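Local coordinates for protein beta-galactosidase (Geobacillus stearothermophilus, PDB 4OIF) that probably hydrolyses terminal non-reducing beta-D-galactose residues from beta-D-galactosides, as a zinc-binding glycoside hydrolase of family 42 that assembles as a trimer, at residues Glu68-Asp71 and Lys72-Asp75; Ala92-Ala95 and Trp96-Gln99; Tyr550-Lys553 and Asp554-Val558. One frame throughout, in Å; residues are numbered along the deposited sequence.

Contact 1: residues Glu68-Asp71 and Lys72-Asp75; sequences EWLD and KVFD
Leu70 and Phe74 lie side by side one helical turn apart and point the same way. Followed outward, Leu70 starts with CB placed 3.8 Å above the plane of the Trp69 indole, toward its rim. With CG anti to the backbone N (chi1 176°), the chain then leans along the helix beside its own carbonyl carbon and reaches the phenyl ring. CG lies 3.9 Å from Phe74 CE1, and the methyl CD1 comes closer, 3.5 Å from Phe74 CE1. Phe74 also meets the Leu70 backbone: Leu70 O sits in the plane of the phenyl ring at its edge, 3.3 Å from Phe74 CD1, while the same oxygen accepts the Phe74 N-H at 2.9 Å. One carbonyl oxygen thus meets both the amide and the ring edge of Phe74. Beside this pair, Trp69 and Val73 run alongside each other more loosely, Val73 CG2 lying at the indole edge 4.2 Å from Trp69 CE3. Asp71 and Asp75 turn to helix 127-144 and the residues just after it: Asp71 forms a salt bridge with Arg143 and a hydrogen bond with Tyr144, Asp75 a hydrogen bond with His147. Lys72 makes a salt bridge with Asp76 in its own helix. The hydrogen bonds from Lys72 N to Glu68 O (3.0 Å) and from Asp75 N to Asp71 O are the i-to-i+4 links of an ordinary alpha-helix. Phe74 seats the helix on the barrel by packing on Val84 and Leu86; following strand 47-50 and leading into its parallel neighbour 83-87, helix 68-79 completes a beta-alpha-beta crossover of the TIM barrel.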
ATOM      1  N   GLU A  68      38.030 -24.139  18.170  1.00 16.57           N
ATOM      2  CA  GLU A  68      39.443 -23.771  18.051  1.00 11.98           C
ATOM      3  C   GLU A  68      39.621 -22.371  17.470  1.00 10.18           C
ATOM      4  O   GLU A  68      40.412 -21.562  17.999  1.00 12.78           O
ATOM      5  CB  GLU A  68      40.203 -24.797  17.211  1.00 13.53           C
ATOM      6  CG  GLU A  68      40.103 -26.238  17.739  1.00 32.96           C
ATOM      7  CD  GLU A  68      38.763 -26.912  17.400  1.00 47.27           C
ATOM      8  OE1 GLU A  68      38.334 -26.851  16.223  1.00 35.61           O
ATOM      9  OE2 GLU A  68      38.135 -27.493  18.315  1.00 37.86           O
ATOM     10  N   TRP A  69      38.868 -22.063  16.415  1.00  4.91           N
ATOM     11  CA  TRP A  69      38.994 -20.744  15.789  1.00  9.80           C
ATOM     12  C   TRP A  69      38.666 -19.627  16.797  1.00 10.17           C
ATOM     13  O   TRP A  69      39.323 -18.581  16.810  1.00  7.77           O
ATOM     14  CB  TRP A  69      38.100 -20.633  14.544  1.00  4.89           C
ATOM     15  CG  TRP A  69      36.640 -20.723  14.845  1.00  9.65           C
ATOM     16  CD1 TRP A  69      35.872 -21.854  14.848  1.00  9.98           C
ATOM     17  CD2 TRP A  69      35.774 -19.647  15.211  1.00  7.57           C
ATOM     18  NE1 TRP A  69      34.586 -21.545  15.194  1.00 14.45           N
ATOM     19  CE2 TRP A  69      34.496 -20.197  15.425  1.00 10.59           C
ATOM     20  CE3 TRP A  69      35.956 -18.273  15.396  1.00  9.35           C
ATOM     21  CZ2 TRP A  69      33.401 -19.421  15.799  1.00  8.32           C
ATOM     22  CZ3 TRP A  69      34.869 -17.504  15.770  1.00  7.72           C
ATOM     23  CH2 TRP A  69      33.609 -18.077  15.962  1.00 10.56           C
ATOM     24  N   LEU A  70      37.678 -19.866  17.661  1.00  6.63           N
ATOM     25  CA  LEU A  70      37.276 -18.854  18.628  1.00 12.44           C
ATOM     26  C   LEU A  70      38.329 -18.745  19.751  1.00 13.33           C
ATOM     27  O   LEU A  70      38.576 -17.648  20.283  1.00  7.66           O
ATOM     28  CB  LEU A  70      35.873 -19.159  19.183  1.00  6.68           C
ATOM     29  CG  LEU A  70      35.317 -18.259  20.293  1.00  6.13           C
ATOM     30  CD1 LEU A  70      35.276 -16.796  19.893  1.00  2.13           C
ATOM     31  CD2 LEU A  70      33.934 -18.729  20.690  1.00  5.92           C
ATOM     32  N   ASP A  71      38.961 -19.869  20.085  1.00  8.96           N
ATOM     33  CA  ASP A  71      40.076 -19.873  21.032  1.00  8.04           C
ATOM     34  C   ASP A  71      41.148 -18.930  20.536  1.00 16.59           C
ATOM     35  O   ASP A  71      41.673 -18.071  21.284  1.00  9.71           O
ATOM     36  CB  ASP A  71      40.691 -21.257  21.179  1.00  5.84           C
ATOM     37  CG  ASP A  71      39.745 -22.275  21.770  1.00  7.13           C
ATOM     38  OD1 ASP A  71      38.686 -21.916  22.332  1.00 12.33           O
ATOM     39  OD2 ASP A  71      40.088 -23.461  21.676  1.00  9.87           O
ATOM     40  N   LYS A  72      41.469 -19.108  19.255  1.00 10.76           N
ATOM     41  CA  LYS A  72      42.518 -18.309  18.659  1.00  9.51           C
ATOM     42  C   LYS A  72      42.098 -16.850  18.594  1.00 13.56           C
ATOM     43  O   LYS A  72      42.927 -15.971  18.794  1.00 10.42           O
ATOM     44  CB  LYS A  72      42.907 -18.829  17.276  1.00  6.05           C
ATOM     45  CG  LYS A  72      43.853 -17.885  16.549  1.00 21.44           C
ATOM     46  CD  LYS A  72      44.943 -18.606  15.772  1.00 23.61           C
ATOM     47  CE  LYS A  72      45.876 -17.604  15.095  1.00 24.21           C
ATOM     48  NZ  LYS A  72      45.140 -16.713  14.146  1.00 24.82           N
ATOM     49  N   VAL A  73      40.819 -16.584  18.340  1.00 12.18           N
ATOM     50  CA  VAL A  73      40.339 -15.200  18.374  1.00  6.69           C
ATOM     51  C   VAL A  73      40.533 -14.557  19.764  1.00  8.65           C
ATOM     52  O   VAL A  73      41.033 -13.431  19.856  1.00  9.90           O
ATOM     53  CB  VAL A  73      38.848 -15.107  17.943  1.00  9.35           C
ATOM     54  CG1 VAL A  73      38.208 -13.784  18.391  1.00  2.64           C
ATOM     55  CG2 VAL A  73      38.725 -15.297  16.432  1.00  4.61           C
ATOM     56  N   PHE A  74      40.158 -15.270  20.831  1.00  8.22           N
ATOM     57  CA  PHE A  74      40.282 -14.746  22.200  1.00 10.71           C
ATOM     58  C   PHE A  74      41.723 -14.440  22.524  1.00  8.41           C
ATOM     59  O   PHE A  74      42.054 -13.351  23.043  1.00  6.54           O
ATOM     60  CB  PHE A  74      39.746 -15.731  23.237  1.00  9.57           C
ATOM     61  CG  PHE A  74      38.313 -15.486  23.633  1.00 16.18           C
ATOM     62  CD1 PHE A  74      37.268 -15.979  22.860  1.00  9.31           C
ATOM     63  CD2 PHE A  74      38.012 -14.785  24.791  1.00  8.43           C
ATOM     64  CE1 PHE A  74      35.953 -15.764  23.221  1.00  8.06           C
ATOM     65  CE2 PHE A  74      36.697 -14.567  25.158  1.00 11.91           C
ATOM     66  CZ  PHE A  74      35.662 -15.062  24.369  1.00  5.85           C
ATOM     67  N   ASP A  75      42.585 -15.403  22.197  1.00 11.46           N
ATOM     68  CA  ASP A  75      44.006 -15.222  22.462  1.00 10.16           C
ATOM     69  C   ASP A  75      44.570 -14.045  21.669  1.00  8.95           C
ATOM     70  O   ASP A  75      45.269 -13.217  22.227  1.00  9.94           O
ATOM     71  CB  ASP A  75      44.787 -16.501  22.168  1.00  3.57           C
ATOM     72  CG  ASP A  75      44.609 -17.548  23.258  1.00 21.56           C
ATOM     73  OD1 ASP A  75      44.046 -17.200  24.325  1.00  9.93           O
ATOM     74  OD2 ASP A  75      45.029 -18.712  23.055  1.00 19.33           O
TER

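Contact 2: residues Ala92-Ala95 and Trp96-Gln99; sequences ARPA and WLSQ
Pro94 and Trp96 make the CH-pi contact here: Pro94 CB stands over one face of the indole, 3.7 Å from the centroid of the five-membered ring and 25° off its normal. Trp96 CG, set between the backbone N and the carbonyl carbon (chi1 55°), swings the indole back alongside the proline. Pro94 CB is then 3.4 Å from Trp96 NE1. Leu97 CB lies over the same face, toward its rim.

The hydrogen bonds are those of a helix start. Pro94 is the N-cap residue, and its O receives two weak bonds, from Leu97 N at 3.2 Å and from Ser98 N at 3.4 Å; the first bond of ordinary strength runs from Gln99 N to Ala95 O at 3.0 Å.

The polar ends of the side chains find their partners outside this turn. Trp96 NE1 gives its hydrogen to Glu59 O, Ser98 OG bonds to His116, and Gln99 reaches Ser204 of the second subunit. Arg93 was modelled in two conformers; in the one described its guanidinium tentatively reaches Gly117 O, near the predicted substrate-binding Arg119.

Pro94 has no side-chain acceptor to cap the first turn, and its carbonyl merely begins the helical bonding, weakly. The indole serves two compatible uses, its face taking the proline C-H while its N-H bonds Glu59 O.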
ATOM      1  N   ALA A  92      20.515 -16.533  15.714  1.00  4.41           N
ATOM      2  CA  ALA A  92      20.253 -17.255  14.466  1.00  9.61           C
ATOM      3  C   ALA A  92      20.625 -18.739  14.549  1.00  8.91           C
ATOM      4  O   ALA A  92      21.813 -19.095  14.592  1.00  7.81           O
ATOM      5  CB  ALA A  92      20.998 -16.593  13.303  1.00  6.52           C
ATOM      6  N   ARG A  93      19.616 -19.606  14.541  1.00  7.17           N
ATOM      7  CA  ARG A  93      19.839 -21.044  14.661  0.84  7.63           C
ATOM      8  C   ARG A  93      20.342 -21.614  13.330  1.00  8.74           C
ATOM      9  O   ARG A  93      19.962 -21.138  12.259  1.00 10.19           O
ATOM     10  CB  ARG A  93      18.544 -21.742  15.133  0.84  8.19           C
ATOM     11  CG  ARG A  93      17.592 -22.278  14.031  0.84 10.59           C
ATOM     12  CD  ARG A  93      16.610 -21.247  13.476  0.84 11.28           C
ATOM     13  NE  ARG A  93      17.241 -20.292  12.560  0.84 14.96           N
ATOM     14  CZ  ARG A  93      16.581 -19.371  11.849  0.84 13.41           C
ATOM     15  NH1 ARG A  93      15.259 -19.278  11.931  0.84 15.90           N
ATOM     16  NH2 ARG A  93      17.244 -18.539  11.055  0.84  8.94           N
ATOM     17  N   PRO A  94      21.211 -22.632  13.389  1.00  8.33           N
ATOM     18  CA  PRO A  94      21.686 -23.282  12.155  1.00  8.31           C
ATOM     19  C   PRO A  94      20.565 -23.975  11.373  1.00 12.74           C
ATOM     20  O   PRO A  94      19.533 -24.317  11.957  1.00 10.54           O
ATOM     21  CB  PRO A  94      22.703 -24.304  12.672  1.00  9.20           C
ATOM     22  CG  PRO A  94      23.135 -23.752  14.015  1.00  8.39           C
ATOM     23  CD  PRO A  94      21.915 -23.125  14.585  1.00  7.80           C
ATOM     24  N   ALA A  95      20.760 -24.182  10.072  1.00  9.13           N
ATOM     25  CA  ALA A  95      19.747 -24.852   9.260  1.00  5.20           C
ATOM     26  C   ALA A  95      19.465 -26.306   9.717  1.00 15.40           C
ATOM     27  O   ALA A  95      18.315 -26.800   9.582  1.00  9.30           O
ATOM     28  CB  ALA A  95      20.152 -24.822   7.811  1.00  7.13           C
ATOM     29  N   TRP A  96      20.475 -26.989  10.278  1.00 10.23           N
ATOM     30  CA  TRP A  96      20.248 -28.375  10.722  1.00  7.54           C
ATOM     31  C   TRP A  96      19.224 -28.386  11.837  1.00  6.74           C
ATOM     32  O   TRP A  96      18.360 -29.265  11.891  1.00  8.20           O
ATOM     33  CB  TRP A  96      21.545 -29.102  11.163  1.00  6.50           C
ATOM     34  CG  TRP A  96      22.413 -28.457  12.229  1.00  8.82           C
ATOM     35  CD1 TRP A  96      23.575 -27.772  12.023  1.00  9.07           C
ATOM     36  CD2 TRP A  96      22.219 -28.486  13.648  1.00  9.86           C
ATOM     37  NE1 TRP A  96      24.100 -27.350  13.216  1.00  9.45           N
ATOM     38  CE2 TRP A  96      23.289 -27.773  14.231  1.00  9.98           C
ATOM     39  CE3 TRP A  96      21.243 -29.037  14.485  1.00 10.85           C
ATOM     40  CZ2 TRP A  96      23.404 -27.588  15.608  1.00  8.28           C
ATOM     41  CZ3 TRP A  96      21.356 -28.853  15.851  1.00 10.13           C
ATOM     42  CH2 TRP A  96      22.427 -28.135  16.400  1.00 13.87           C
ATOM     43  N   LEU A  97      19.296 -27.373  12.693  1.00  9.16           N
ATOM     44  CA  LEU A  97      18.425 -27.291  13.854  1.00  7.78           C
ATOM     45  C   LEU A  97      16.970 -27.080  13.456  1.00  8.30           C
ATOM     46  O   LEU A  97      16.092 -27.777  13.937  1.00 13.54           O
ATOM     47  CB  LEU A  97      18.894 -26.175  14.782  1.00  7.71           C
ATOM     48  CG  LEU A  97      18.595 -26.388  16.268  1.00 14.58           C
ATOM     49  CD1 LEU A  97      19.603 -25.629  17.129  1.00 12.15           C
ATOM     50  CD2 LEU A  97      17.159 -26.004  16.629  1.00  3.34           C
ATOM     51  N   SER A  98      16.713 -26.109  12.589  1.00  6.61           N
ATOM     52  CA  SER A  98      15.373 -25.929  12.056  1.00 10.19           C
ATOM     53  C   SER A  98      14.902 -27.226  11.399  1.00 15.38           C
ATOM     54  O   SER A  98      13.745 -27.619  11.551  1.00 16.57           O
ATOM     55  CB  SER A  98      15.324 -24.776  11.039  1.00  9.79           C
ATOM     56  OG  SER A  98      15.736 -23.544  11.616  1.00  9.45           O
ATOM     57  N   GLN A  99      15.800 -27.903  10.683  1.00 10.09           N
ATOM     58  CA  GLN A  99      15.367 -29.059   9.905  1.00 12.93           C
ATOM     59  C   GLN A  99      14.947 -30.228  10.789  1.00 13.29           C
ATOM     60  O   GLN A  99      13.934 -30.875  10.535  1.00 12.65           O
ATOM     61  CB  GLN A  99      16.466 -29.500   8.942  1.00 16.65           C
ATOM     62  CG  GLN A  99      16.015 -30.547   7.939  1.00 13.36           C
ATOM     63  CD  GLN A  99      17.131 -30.976   6.996  1.00 10.98           C
ATOM     64  OE1 GLN A  99      18.257 -31.257   7.423  1.00 16.02           O
ATOM     65  NE2 GLN A  99      16.827 -31.020   5.708  1.00 12.11           N
TER

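Contact 3: residues Tyr550-Lys553 and Asp554-Val558; sequences YELK and DYATV
A positive phi at Asp554 (75°, with psi -55°) folds the backbone back so that Lys553 O meets Tyr555 N at 2.8 Å. The N-H comes in almost at right angles to the C=O bond, as it must in a hydrogen bond that spans only one intervening residue; this is a classic gamma turn with Asp554 at its centre. Leu552 has CG anti to the backbone N (chi1 -180°), and that carries its branched end across the inside of the bend: CD2 rests 3.6 Å from Tyr555 O, and CD1 touches the methyl of Ala556, 4.1 Å from its CB. On the other flank Asp554 OD2 forms a salt bridge with Arg597, and a bound glycerol, probably from the crystallisation liquor, lies close by. With an alanine at Asp554, Arg597 would probably lose its charge mate and the turn a tie to strand 597-598. The axes of 550-553 and 555-558 lie at 97° to each other. Strand 548-553 runs between strands 541-545 and 597-598 of the large mixed sheet, Leu552 packing on Leu598 and Tyr570, whereas strand 555-561 leaves to pair antiparallel with strand 527-534.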
ATOM      1  N   TYR A 550      -0.656  31.318  20.099  1.00 14.31           N
ATOM      2  CA  TYR A 550       0.145  30.146  19.710  1.00 16.98           C
ATOM      3  C   TYR A 550      -0.704  29.190  18.877  1.00 12.64           C
ATOM      4  O   TYR A 550      -1.841  28.911  19.225  1.00 10.72           O
ATOM      5  CB  TYR A 550       0.697  29.421  20.942  1.00 10.18           C
ATOM      6  CG  TYR A 550       1.637  30.242  21.806  1.00 17.26           C
ATOM      7  CD1 TYR A 550       1.154  31.024  22.848  1.00 17.81           C
ATOM      8  CD2 TYR A 550       3.010  30.223  21.585  1.00 14.21           C
ATOM      9  CE1 TYR A 550       2.010  31.764  23.641  1.00 15.67           C
ATOM     10  CE2 TYR A 550       3.874  30.962  22.369  1.00 10.83           C
ATOM     11  CZ  TYR A 550       3.369  31.729  23.392  1.00 16.79           C
ATOM     12  OH  TYR A 550       4.226  32.464  24.170  1.00 18.35           O
ATOM     13  N   GLU A 551      -0.162  28.681  17.780  1.00  7.11           N
ATOM     14  CA  GLU A 551      -0.961  27.822  16.911  1.00 13.12           C
ATOM     15  C   GLU A 551      -1.267  26.438  17.501  1.00 12.35           C
ATOM     16  O   GLU A 551      -0.405  25.793  18.096  1.00 11.65           O
ATOM     17  CB  GLU A 551      -0.275  27.645  15.559  1.00 12.34           C
ATOM     18  CG  GLU A 551      -1.198  27.041  14.495  1.00 21.46           C
ATOM     19  CD  GLU A 551      -0.456  26.613  13.245  1.00 21.94           C
ATOM     20  OE1 GLU A 551      -0.900  26.975  12.134  1.00 20.15           O
ATOM     21  OE2 GLU A 551       0.568  25.912  13.377  1.00 19.68           O
ATOM     22  N   LEU A 552      -2.508  25.995  17.325  1.00  9.73           N
ATOM     23  CA  LEU A 552      -2.914  24.663  17.746  1.00  8.88           C
ATOM     24  C   LEU A 552      -3.194  23.781  16.543  1.00  9.84           C
ATOM     25  O   LEU A 552      -3.814  24.224  15.563  1.00  9.76           O
ATOM     26  CB  LEU A 552      -4.157  24.719  18.640  1.00  8.66           C
ATOM     27  CG  LEU A 552      -4.717  23.398  19.181  1.00  6.42           C
ATOM     28  CD1 LEU A 552      -5.384  23.643  20.528  1.00  5.53           C
ATOM     29  CD2 LEU A 552      -5.696  22.721  18.221  1.00  1.80           C
ATOM     30  N   LYS A 553      -2.759  22.527  16.648  1.00  9.59           N
ATOM     31  CA  LYS A 553      -3.078  21.484  15.674  1.00 18.24           C
ATOM     32  C   LYS A 553      -3.463  20.165  16.354  1.00 10.82           C
ATOM     33  O   LYS A 553      -3.092  19.922  17.506  1.00 12.34           O
ATOM     34  CB  LYS A 553      -1.891  21.251  14.727  1.00 14.46           C
ATOM     35  CG  LYS A 553      -1.552  22.467  13.891  1.00 21.37           C
ATOM     36  CD  LYS A 553      -0.626  22.146  12.743  1.00 33.48           C
ATOM     37  CE  LYS A 553       0.747  21.714  13.201  1.00 31.68           C
ATOM     38  NZ  LYS A 553       1.608  21.396  12.014  1.00 45.21           N
ATOM     39  N   ASP A 554      -4.220  19.339  15.631  1.00  8.03           N
ATOM     40  CA  ASP A 554      -4.466  17.926  15.962  1.00  8.46           C
ATOM     41  C   ASP A 554      -5.440  17.667  17.105  1.00  7.22           C
ATOM     42  O   ASP A 554      -6.395  16.908  16.935  1.00  8.77           O
ATOM     43  CB  ASP A 554      -3.146  17.207  16.281  1.00  5.59           C
ATOM     44  CG  ASP A 554      -2.175  17.217  15.115  1.00  9.30           C
ATOM     45  OD1 ASP A 554      -2.619  17.401  13.959  1.00  7.36           O
ATOM     46  OD2 ASP A 554      -0.965  17.025  15.358  1.00 12.53           O
ATOM     47  N   TYR A 555      -5.187  18.257  18.273  1.00 10.94           N
ATOM     48  CA  TYR A 555      -6.030  18.000  19.442  1.00  6.72           C
ATOM     49  C   TYR A 555      -6.290  19.230  20.298  1.00  7.51           C
ATOM     50  O   TYR A 555      -5.395  20.038  20.550  1.00  5.30           O
ATOM     51  CB  TYR A 555      -5.412  16.910  20.316  1.00  5.73           C
ATOM     52  CG  TYR A 555      -5.264  15.595  19.601  1.00 12.32           C
ATOM     53  CD1 TYR A 555      -6.361  14.763  19.418  1.00 15.71           C
ATOM     54  CD2 TYR A 555      -4.037  15.182  19.107  1.00  7.96           C
ATOM     55  CE1 TYR A 555      -6.249  13.562  18.760  1.00 14.67           C
ATOM     56  CE2 TYR A 555      -3.913  13.975  18.445  1.00 18.90           C
ATOM     57  CZ  TYR A 555      -5.028  13.171  18.273  1.00 12.63           C
ATOM     58  OH  TYR A 555      -4.930  11.971  17.618  1.00  7.62           O
ATOM     59  N   ALA A 556      -7.533  19.350  20.746  1.00  2.91           N
ATOM     60  CA  ALA A 556      -7.895  20.334  21.742  1.00  4.37           C
ATOM     61  C   ALA A 556      -8.649  19.631  22.844  1.00  5.93           C
ATOM     62  O   ALA A 556      -9.240  18.576  22.629  1.00  4.94           O
ATOM     63  CB  ALA A 556      -8.731  21.443  21.136  1.00  4.62           C
ATOM     64  N   THR A 557      -8.624  20.202  24.039  1.00  7.60           N
ATOM     65  CA  THR A 557      -9.408  19.634  25.122  1.00 10.74           C
ATOM     66  C   THR A 557     -10.338  20.670  25.734  1.00 11.74           C
ATOM     67  O   THR A 557      -9.889  21.725  26.171  1.00 13.52           O
ATOM     68  CB  THR A 557      -8.504  19.052  26.231  1.00 10.63           C
ATOM     69  OG1 THR A 557      -7.498  18.204  25.649  1.00  5.83           O
ATOM     70  CG2 THR A 557      -9.340  18.250  27.215  1.00  4.39           C
ATOM     71  N   VAL A 558     -11.633  20.379  25.771  1.00  9.34           N
ATOM     72  CA  VAL A 558     -12.550  21.263  26.481  1.00  8.20           C
ATOM     73  C   VAL A 558     -12.364  21.014  27.979  1.00 14.23           C
ATOM     74  O   VAL A 558     -12.320  19.868  28.423  1.00 18.30           O
ATOM     75  CB  VAL A 558     -14.023  21.044  26.060  1.00  9.00           C
ATOM     76  CG1 VAL A 558     -14.949  21.951  26.865  1.00  6.05           C
ATOM     77  CG2 VAL A 558     -14.208  21.322  24.567  1.00  1.99           C
TER

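In the fold
None of the three contacts closes a long loop: each lies within one continuous run of residues, and they follow in series, with no nesting or crossing. Contact 1 comes first, on helix 68-79, which follows strand 47-50 and precedes its parallel neighbour 83-87 in the chain. The chain then passes through strand 83-87 into contact 2, where 92-95 leads into helix 95-100 beside the second subunit; the two centres are about 24 Å apart, and both lie in the catalytic TIM-barrel region. Contact 3 belongs to the trimerisation domain, on the opposite side of the chain's centre, about 53 Å from contact 2 centre to centre. There it carries the chain from the ten-strand sheet to a separate two-strand one.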